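Local coordinates for protein elongation factor G (PDB 2DY1) that binds GTP together with a magnesium ion and probably works as a translational GTPase that helps drive translocation on the ribosome, at residues G40-E44 with G45-T49; A28-K32 with T33-E37. One frame throughout, in Å; residues are numbered along the deposited sequence.

In the fold
Both contacts lie in the GTP-binding domain, one after the other along the chain, with centres about 13 Å apart. Contact 2 comes first and closes the C-terminal end of helix 22-32, which begins at the GTP-binding P-loop; contact 1 follows in the loop before helix 53-57. They touch where K36 NZ reaches T48 OG1 at 2.8 Å, probably a hydrogen bond. E27, on the same helix, ties them together: its carboxylate takes K36 in a salt bridge and accepts from the backbone N of G40 and T48. The loop is fastened back on helix 22-32, with contact 1 against the nucleotide and the L29 side chain of contact 2 about 11 Å from it.

Contact 1. Residues G40-E44 with G45-T49; sequences GRVEE and GTTTT. With GTP (guanosine-5'-triphosphate), chain C.
R41 and T46 close a tight turn: the N of T46 bonds to R41 O at 3.2 Å, while G45 N bonds to V42 O. R41 O also accepts from E44 N, and its two donors arrive from opposite faces of the carbonyl plane. The short 3-10 segment 42-44 gives way to loop at G45, whose positive phi (68°) favours glycine. G40 lies against the same turn, its CA 3.4 Å from T46 O in a nearly straight CA-H...O contact; a side chain built on G40 would run into that oxygen, and glycine alone leaves it room.

The hydroxyl of T46 completes the link. With chi1 at 46°, OG1 sits between its own backbone N and carbonyl carbon, facing R41, whose N donates to it at 2.9 Å along an almost straight line (168°). A water bridges this OG1 to E44 OE2 on the exposed side of the turn; it donates to the carboxylate at 2.6 Å.

On the buried side the methyl of T47 does the packing. CG2 lies 3.5 Å from V42 N and, a little farther on, meets V42 CG2 at 3.8 Å, while the T47 hydroxyl is hydrogen-bonded to D50 N. T47 also rests on T23 and E27 of helix 22-32. That same V42 methyl faces the nucleotide: V42 CG2 comes 3.3 Å from O2A of the GTP alpha-phosphate. E43 OE1 approaches the ribose O2' only loosely, at 3.7 Å.

The compact turn thus presents V42 and E43 as part of the wall of the GTP pocket, beside the P-loop and magnesium ligand T23. Its place in the loop leading to T61, the other magnesium-binding threonine, is consistent with the first switch region of translational GTPases in a GTP-bound conformation.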
ATOM      1  N   GLY A  40     -21.654  15.788  -9.847  1.00 17.38           N
ATOM      2  CA  GLY A  40     -21.426  16.156  -8.462  1.00 16.48           C
ATOM      3  C   GLY A  40     -20.062  16.826  -8.389  1.00 20.89           C
ATOM      4  O   GLY A  40     -19.356  16.913  -9.389  1.00 20.83           O
ATOM      5  N   ARG A  41     -19.672  17.269  -7.198  1.00 12.79           N
ATOM      6  CA  ARG A  41     -18.421  17.966  -6.981  1.00 13.66           C
ATOM      7  C   ARG A  41     -17.724  17.475  -5.729  1.00 13.13           C
ATOM      8  O   ARG A  41     -18.353  17.292  -4.688  1.00 13.86           O
ATOM      9  CB  ARG A  41     -18.703  19.476  -6.862  1.00 17.39           C
ATOM     10  CG  ARG A  41     -19.388  19.998  -8.118  1.00 23.38           C
ATOM     11  CD  ARG A  41     -19.774  21.473  -8.102  1.00 36.66           C
ATOM     12  NE  ARG A  41     -19.552  22.064  -9.420  1.00 50.73           N
ATOM     13  CZ  ARG A  41     -20.208  21.719 -10.532  1.00 56.89           C
ATOM     14  NH1 ARG A  41     -19.910  22.312 -11.674  1.00 65.70           N
ATOM     15  NH2 ARG A  41     -21.217  20.848 -10.509  1.00 59.21           N
ATOM     16  N   VAL A  42     -16.419  17.274  -5.816  1.00 11.97           N
ATOM     17  CA  VAL A  42     -15.646  16.810  -4.665  1.00 11.23           C
ATOM     18  C   VAL A  42     -15.778  17.803  -3.504  1.00 17.03           C
ATOM     19  O   VAL A  42     -15.969  17.403  -2.359  1.00 13.82           O
ATOM     20  CB  VAL A  42     -14.158  16.653  -5.035  1.00 12.38           C
ATOM     21  CG1 VAL A  42     -13.311  16.473  -3.783  1.00 19.18           C
ATOM     22  CG2 VAL A  42     -13.984  15.457  -5.964  1.00 17.67           C
ATOM     23  N   GLU A  43     -15.692  19.096  -3.814  1.00 15.64           N
ATOM     24  CA  GLU A  43     -15.782  20.132  -2.790  1.00 18.88           C
ATOM     25  C   GLU A  43     -17.152  20.199  -2.097  1.00 19.66           C
ATOM     26  O   GLU A  43     -17.292  20.867  -1.063  1.00 21.18           O
ATOM     27  CB  GLU A  43     -15.434  21.497  -3.412  1.00 19.58           C
ATOM     28  CG  GLU A  43     -16.464  21.958  -4.428  1.00 28.81           C
ATOM     29  CD  GLU A  43     -16.115  21.644  -5.882  1.00 39.61           C
ATOM     30  OE1 GLU A  43     -15.439  20.616  -6.164  1.00 23.93           O
ATOM     31  OE2 GLU A  43     -16.548  22.444  -6.752  1.00 38.74           O
ATOM     32  N   GLU A  44     -18.165  19.526  -2.650  1.00 15.93           N
ATOM     33  CA  GLU A  44     -19.498  19.507  -2.038  1.00 15.93           C
ATOM     34  C   GLU A  44     -19.892  18.118  -1.519  1.00 17.54           C
ATOM     35  O   GLU A  44     -20.986  17.935  -1.011  1.00 15.56           O
ATOM     36  CB  GLU A  44     -20.558  19.999  -3.030  1.00 17.17           C
ATOM     37  CG  GLU A  44     -20.303  21.436  -3.473  1.00 21.22           C
ATOM     38  CD  GLU A  44     -21.336  21.967  -4.457  1.00 31.55           C
ATOM     39  OE1 GLU A  44     -21.044  22.991  -5.107  1.00 41.34           O
ATOM     40  OE2 GLU A  44     -22.433  21.384  -4.577  1.00 34.59           O
ATOM     41  N   GLY A  45     -18.985  17.149  -1.656  1.00 13.08           N
ATOM     42  CA  GLY A  45     -19.247  15.790  -1.203  1.00 12.70           C
ATOM     43  C   GLY A  45     -20.314  15.050  -1.982  1.00 14.55           C
ATOM     44  O   GLY A  45     -20.889  14.065  -1.488  1.00 12.35           O
ATOM     45  N   THR A  46     -20.550  15.474  -3.225  1.00 12.58           N
ATOM     46  CA  THR A  46     -21.605  14.884  -4.036  1.00 10.42           C
ATOM     47  C   THR A  46     -21.167  13.976  -5.194  1.00  9.15           C
ATOM     48  O   THR A  46     -21.953  13.748  -6.102  1.00 13.16           O
ATOM     49  CB  THR A  46     -22.491  15.977  -4.617  1.00 11.82           C
ATOM     50  OG1 THR A  46     -21.657  17.009  -5.149  1.00 11.27           O
ATOM     51  CG2 THR A  46     -23.369  16.619  -3.505  1.00 17.18           C
ATOM     52  N   THR A  47     -19.947  13.454  -5.135  1.00 11.62           N
ATOM     53  CA  THR A  47     -19.492  12.564  -6.204  1.00 11.95           C
ATOM     54  C   THR A  47     -19.875  11.126  -5.903  1.00  9.22           C
ATOM     55  O   THR A  47     -20.085  10.747  -4.756  1.00 12.48           O
ATOM     56  CB  THR A  47     -17.959  12.591  -6.400  1.00 12.89           C
ATOM     57  OG1 THR A  47     -17.292  12.019  -5.269  1.00 11.94           O
ATOM     58  CG2 THR A  47     -17.472  14.034  -6.596  1.00 15.85           C
ATOM     59  N   THR A  48     -19.949  10.336  -6.967  1.00 12.38           N
ATOM     60  CA  THR A  48     -20.251   8.915  -6.856  1.00 12.03           C
ATOM     61  C   THR A  48     -19.117   8.152  -6.176  1.00  9.58           C
ATOM     62  O   THR A  48     -19.370   7.294  -5.327  1.00 11.00           O
ATOM     63  CB  THR A  48     -20.515   8.340  -8.265  1.00  9.12           C
ATOM     64  OG1 THR A  48     -21.721   8.916  -8.774  1.00 12.67           O
ATOM     65  CG2 THR A  48     -20.646   6.819  -8.257  1.00  9.91           C
ATOM     66  N   THR A  49     -17.859   8.438  -6.542  1.00  9.76           N
ATOM     67  CA  THR A  49     -16.724   7.739  -5.944  1.00 11.46           C
ATOM     68  C   THR A  49     -16.518   7.993  -4.470  1.00 11.98           C
ATOM     69  O   THR A  49     -16.393   7.078  -3.667  1.00 13.81           O
ATOM     70  CB  THR A  49     -15.396   8.119  -6.611  1.00 16.26           C
ATOM     71  OG1 THR A  49     -15.486   7.822  -7.997  1.00 15.07           O
ATOM     72  CG2 THR A  49     -14.223   7.343  -5.990  1.00 14.24           C
TER
HETATM   73  PG  GTP C 700      -7.446  12.215  -5.148  1.00 10.86           P
HETATM   74  O1G GTP C 700      -7.314  12.892  -3.697  1.00 13.18           O
HETATM   75  O2G GTP C 700      -8.700  11.213  -5.149  1.00 10.80           O
HETATM   76  O3G GTP C 700      -6.199  11.553  -5.594  1.00 14.90           O
HETATM   77  O3B GTP C 700      -7.827  13.476  -6.075  1.00  9.77           O
HETATM   78  PB  GTP C 700      -8.442  13.375  -7.554  1.00 11.27           P
HETATM   79  O1B GTP C 700      -7.350  13.045  -8.500  1.00 11.91           O
HETATM   80  O2B GTP C 700      -9.632  12.491  -7.541  1.00  8.00           O
HETATM   81  O3A GTP C 700      -8.820  14.906  -7.848  1.00 13.85           O
HETATM   82  PA  GTP C 700     -10.272  15.539  -7.596  1.00 14.91           P
HETATM   83  O1A GTP C 700     -11.177  15.120  -8.689  1.00 14.79           O
HETATM   84  O2A GTP C 700     -10.675  15.268  -6.196  1.00 15.16           O
HETATM   85  O5' GTP C 700     -10.002  17.113  -7.775  1.00 13.65           O
HETATM   86  C5' GTP C 700      -9.296  17.808  -6.746  1.00 14.65           C
HETATM   87  C4' GTP C 700      -9.471  19.315  -6.924  1.00 19.65           C
HETATM   88  O4' GTP C 700      -9.089  19.615  -8.276  1.00 15.10           O
HETATM   89  C3' GTP C 700     -10.950  19.687  -6.797  1.00 20.18           C
HETATM   90  O3' GTP C 700     -11.055  21.015  -6.276  1.00 24.77           O
HETATM   91  C2' GTP C 700     -11.431  19.648  -8.247  1.00 19.94           C
HETATM   92  O2' GTP C 700     -12.525  20.556  -8.408  1.00 21.94           O
HETATM   93  C1' GTP C 700     -10.201  20.252  -8.923  1.00 11.76           C
HETATM   94  N9  GTP C 700     -10.142  19.973 -10.375  1.00 14.53           N
HETATM   95  C8  GTP C 700     -10.214  18.771 -10.946  1.00 13.98           C
HETATM   96  N7  GTP C 700      -9.989  18.884 -12.254  1.00 14.05           N
HETATM   97  C5  GTP C 700      -9.777  20.169 -12.523  1.00 13.10           C
HETATM   98  C6  GTP C 700      -9.499  20.872 -13.690  1.00 18.90           C
HETATM   99  O6  GTP C 700      -9.350  20.301 -14.770  1.00 16.27           O
HETATM  100  N1  GTP C 700      -9.350  22.262 -13.614  1.00 16.72           N
HETATM  101  C2  GTP C 700      -9.476  22.913 -12.380  1.00 20.68           C
HETATM  102  N2  GTP C 700      -9.332  24.233 -12.303  1.00 19.77           N
HETATM  103  N3  GTP C 700      -9.740  22.200 -11.275  1.00 17.96           N
HETATM  104  C4  GTP C 700      -9.887  20.868 -11.326  1.00 16.38           C
HETATM  105  O   HOH W   1     -22.754  19.282  -6.005  1.00 24.53           O

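Contact 2. Residues A28-K32 with T33-E37; sequences ALLYK and TGAKE
T33 closes helix 22-32 by gripping L29 O twice, through its hydroxyl OG1 at 2.7 Å and its backbone N at 3.1 Å. A chi1 of 57° swings OG1 back over the last turn to reach this oxygen. Past it, G34 adopts positive phi (88°) and a Schellman motif forms: A35 N bonds to L30 O at 2.8 Å, and G34 N to Y31 O. A valine in place of T33 would probably leave L29 O with the backbone bond alone and the helix end less firmly closed.

Packing is close on the L30 side, where its CD2 meets A35 CB at 3.8 Å and its CB lies against K36 CD. The Y31 side is looser: the exposed ring receives E37 O at its edge, 3.2 Å from CE2, and a water sits between Y31 O and K36 O.

L29, L30 and T33 pack on L69 of strand 65-71, T33 also meets L265 of helix 261-271, and L30 with A35 touches M332 of strand 323-332, joining the helix end to the neighbouring beta domain.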
ATOM      1  N   ALA A  28     -17.621  13.679 -14.475  1.00 11.15           N
ATOM      2  CA  ALA A  28     -17.983  14.228 -15.782  1.00 12.61           C
ATOM      3  C   ALA A  28     -18.379  13.118 -16.752  1.00 11.84           C
ATOM      4  O   ALA A  28     -19.326  13.277 -17.518  1.00 11.78           O
ATOM      5  CB  ALA A  28     -16.809  15.063 -16.362  1.00 10.06           C
ATOM      6  N   LEU A  29     -17.658  12.002 -16.713  1.00  9.77           N
ATOM      7  CA  LEU A  29     -17.984  10.870 -17.581  1.00 10.53           C
ATOM      8  C   LEU A  29     -19.351  10.276 -17.190  1.00 11.32           C
ATOM      9  O   LEU A  29     -20.177   9.922 -18.067  1.00 11.38           O
ATOM     10  CB  LEU A  29     -16.877   9.813 -17.479  1.00 10.29           C
ATOM     11  CG  LEU A  29     -15.578  10.163 -18.209  1.00  8.50           C
ATOM     12  CD1 LEU A  29     -14.407   9.379 -17.663  1.00 12.33           C
ATOM     13  CD2 LEU A  29     -15.783   9.893 -19.712  1.00 10.98           C
ATOM     14  N   LEU A  30     -19.625  10.171 -15.886  1.00 11.58           N
ATOM     15  CA  LEU A  30     -20.924   9.630 -15.454  1.00 13.13           C
ATOM     16  C   LEU A  30     -22.061  10.566 -15.896  1.00 12.48           C
ATOM     17  O   LEU A  30     -23.115  10.119 -16.390  1.00 12.30           O
ATOM     18  CB  LEU A  30     -20.949   9.462 -13.926  1.00  9.88           C
ATOM     19  CG  LEU A  30     -20.075   8.310 -13.412  1.00 10.39           C
ATOM     20  CD1 LEU A  30     -19.865   8.412 -11.901  1.00 12.63           C
ATOM     21  CD2 LEU A  30     -20.753   6.975 -13.760  1.00 12.27           C
ATOM     22  N   TYR A  31     -21.838  11.867 -15.754  1.00 11.11           N
ATOM     23  CA  TYR A  31     -22.847  12.835 -16.161  1.00 13.93           C
ATOM     24  C   TYR A  31     -23.043  12.867 -17.677  1.00 15.71           C
ATOM     25  O   TYR A  31     -24.181  12.752 -18.163  1.00 13.83           O
ATOM     26  CB  TYR A  31     -22.480  14.247 -15.667  1.00 10.82           C
ATOM     27  CG  TYR A  31     -23.348  15.334 -16.272  1.00 14.68           C
ATOM     28  CD1 TYR A  31     -22.816  16.241 -17.186  1.00 19.42           C
ATOM     29  CD2 TYR A  31     -24.710  15.406 -15.986  1.00 22.07           C
ATOM     30  CE1 TYR A  31     -23.623  17.192 -17.808  1.00 24.37           C
ATOM     31  CE2 TYR A  31     -25.526  16.357 -16.604  1.00 21.39           C
ATOM     32  CZ  TYR A  31     -24.977  17.239 -17.508  1.00 29.35           C
ATOM     33  OH  TYR A  31     -25.791  18.166 -18.116  1.00 36.07           O
ATOM     34  N   LYS A  32     -21.941  12.956 -18.430  1.00 11.13           N
ATOM     35  CA  LYS A  32     -22.058  13.063 -19.880  1.00 14.14           C
ATOM     36  C   LYS A  32     -22.641  11.844 -20.570  1.00 16.31           C
ATOM     37  O   LYS A  32     -23.251  11.985 -21.629  1.00 13.29           O
ATOM     38  CB  LYS A  32     -20.707  13.423 -20.507  1.00 12.88           C
ATOM     39  CG  LYS A  32     -20.252  14.856 -20.247  1.00 15.78           C
ATOM     40  CD  LYS A  32     -21.216  15.863 -20.844  1.00 23.25           C
ATOM     41  CE  LYS A  32     -20.607  16.579 -22.027  1.00 34.77           C
ATOM     42  NZ  LYS A  32     -21.619  17.416 -22.730  1.00 32.78           N
ATOM     43  N   THR A  33     -22.456  10.664 -19.982  1.00 12.90           N
ATOM     44  CA  THR A  33     -23.016   9.437 -20.552  1.00 14.37           C
ATOM     45  C   THR A  33     -24.448   9.209 -20.073  1.00 15.36           C
ATOM     46  O   THR A  33     -25.120   8.276 -20.523  1.00 17.88           O
ATOM     47  CB  THR A  33     -22.179   8.179 -20.197  1.00 13.27           C
ATOM     48  OG1 THR A  33     -22.065   8.059 -18.772  1.00 13.44           O
ATOM     49  CG2 THR A  33     -20.769   8.261 -20.807  1.00  9.66           C
ATOM     50  N   GLY A  34     -24.907  10.038 -19.137  1.00 14.50           N
ATOM     51  CA  GLY A  34     -26.274   9.917 -18.657  1.00 16.67           C
ATOM     52  C   GLY A  34     -26.487   8.965 -17.498  1.00 20.99           C
ATOM     53  O   GLY A  34     -27.641   8.649 -17.172  1.00 21.73           O
ATOM     54  N   ALA A  35     -25.398   8.513 -16.870  1.00 15.70           N
ATOM     55  CA  ALA A  35     -25.495   7.589 -15.730  1.00 15.97           C
ATOM     56  C   ALA A  35     -26.066   8.269 -14.490  1.00 18.01           C
ATOM     57  O   ALA A  35     -26.570   7.590 -13.579  1.00 23.56           O
ATOM     58  CB  ALA A  35     -24.132   6.990 -15.415  1.00 16.52           C
ATOM     59  N   LYS A  36     -25.974   9.592 -14.435  1.00 17.23           N
ATOM     60  CA  LYS A  36     -26.528  10.344 -13.308  1.00 21.41           C
ATOM     61  C   LYS A  36     -26.981  11.732 -13.780  1.00 25.27           C
ATOM     62  O   LYS A  36     -26.429  12.278 -14.738  1.00 20.84           O
ATOM     63  CB  LYS A  36     -25.502  10.441 -12.159  1.00 20.12           C
ATOM     64  CG  LYS A  36     -24.282  11.300 -12.422  1.00 18.63           C
ATOM     65  CD  LYS A  36     -23.213  11.098 -11.320  1.00 19.59           C
ATOM     66  CE  LYS A  36     -23.732  11.544  -9.947  1.00 18.29           C
ATOM     67  NZ  LYS A  36     -22.653  11.535  -8.909  1.00 15.82           N
ATOM     68  N   GLU A  37     -28.003  12.282 -13.111  1.00 26.94           N
ATOM     69  CA  GLU A  37     -28.586  13.594 -13.471  1.00 31.37           C
ATOM     70  C   GLU A  37     -27.659  14.792 -13.526  1.00 26.46           C
ATOM     71  O   GLU A  37     -27.747  15.624 -14.431  1.00 28.78           O
ATOM     72  CB  GLU A  37     -29.751  14.012 -12.523  1.00 38.15           C
ATOM     73  CG  GLU A  37     -31.140  13.861 -13.034  1.00 49.89           C
ATOM     74  CD  GLU A  37     -31.398  14.389 -14.457  1.00 47.33           C
ATOM     75  OE1 GLU A  37     -31.543  15.615 -14.660  1.00 54.46           O
ATOM     76  OE2 GLU A  37     -31.463  13.537 -15.356  1.00 54.24           O
TER
HETATM   77  O   HOH W   2     -26.847  12.987 -17.215  1.00 20.67           O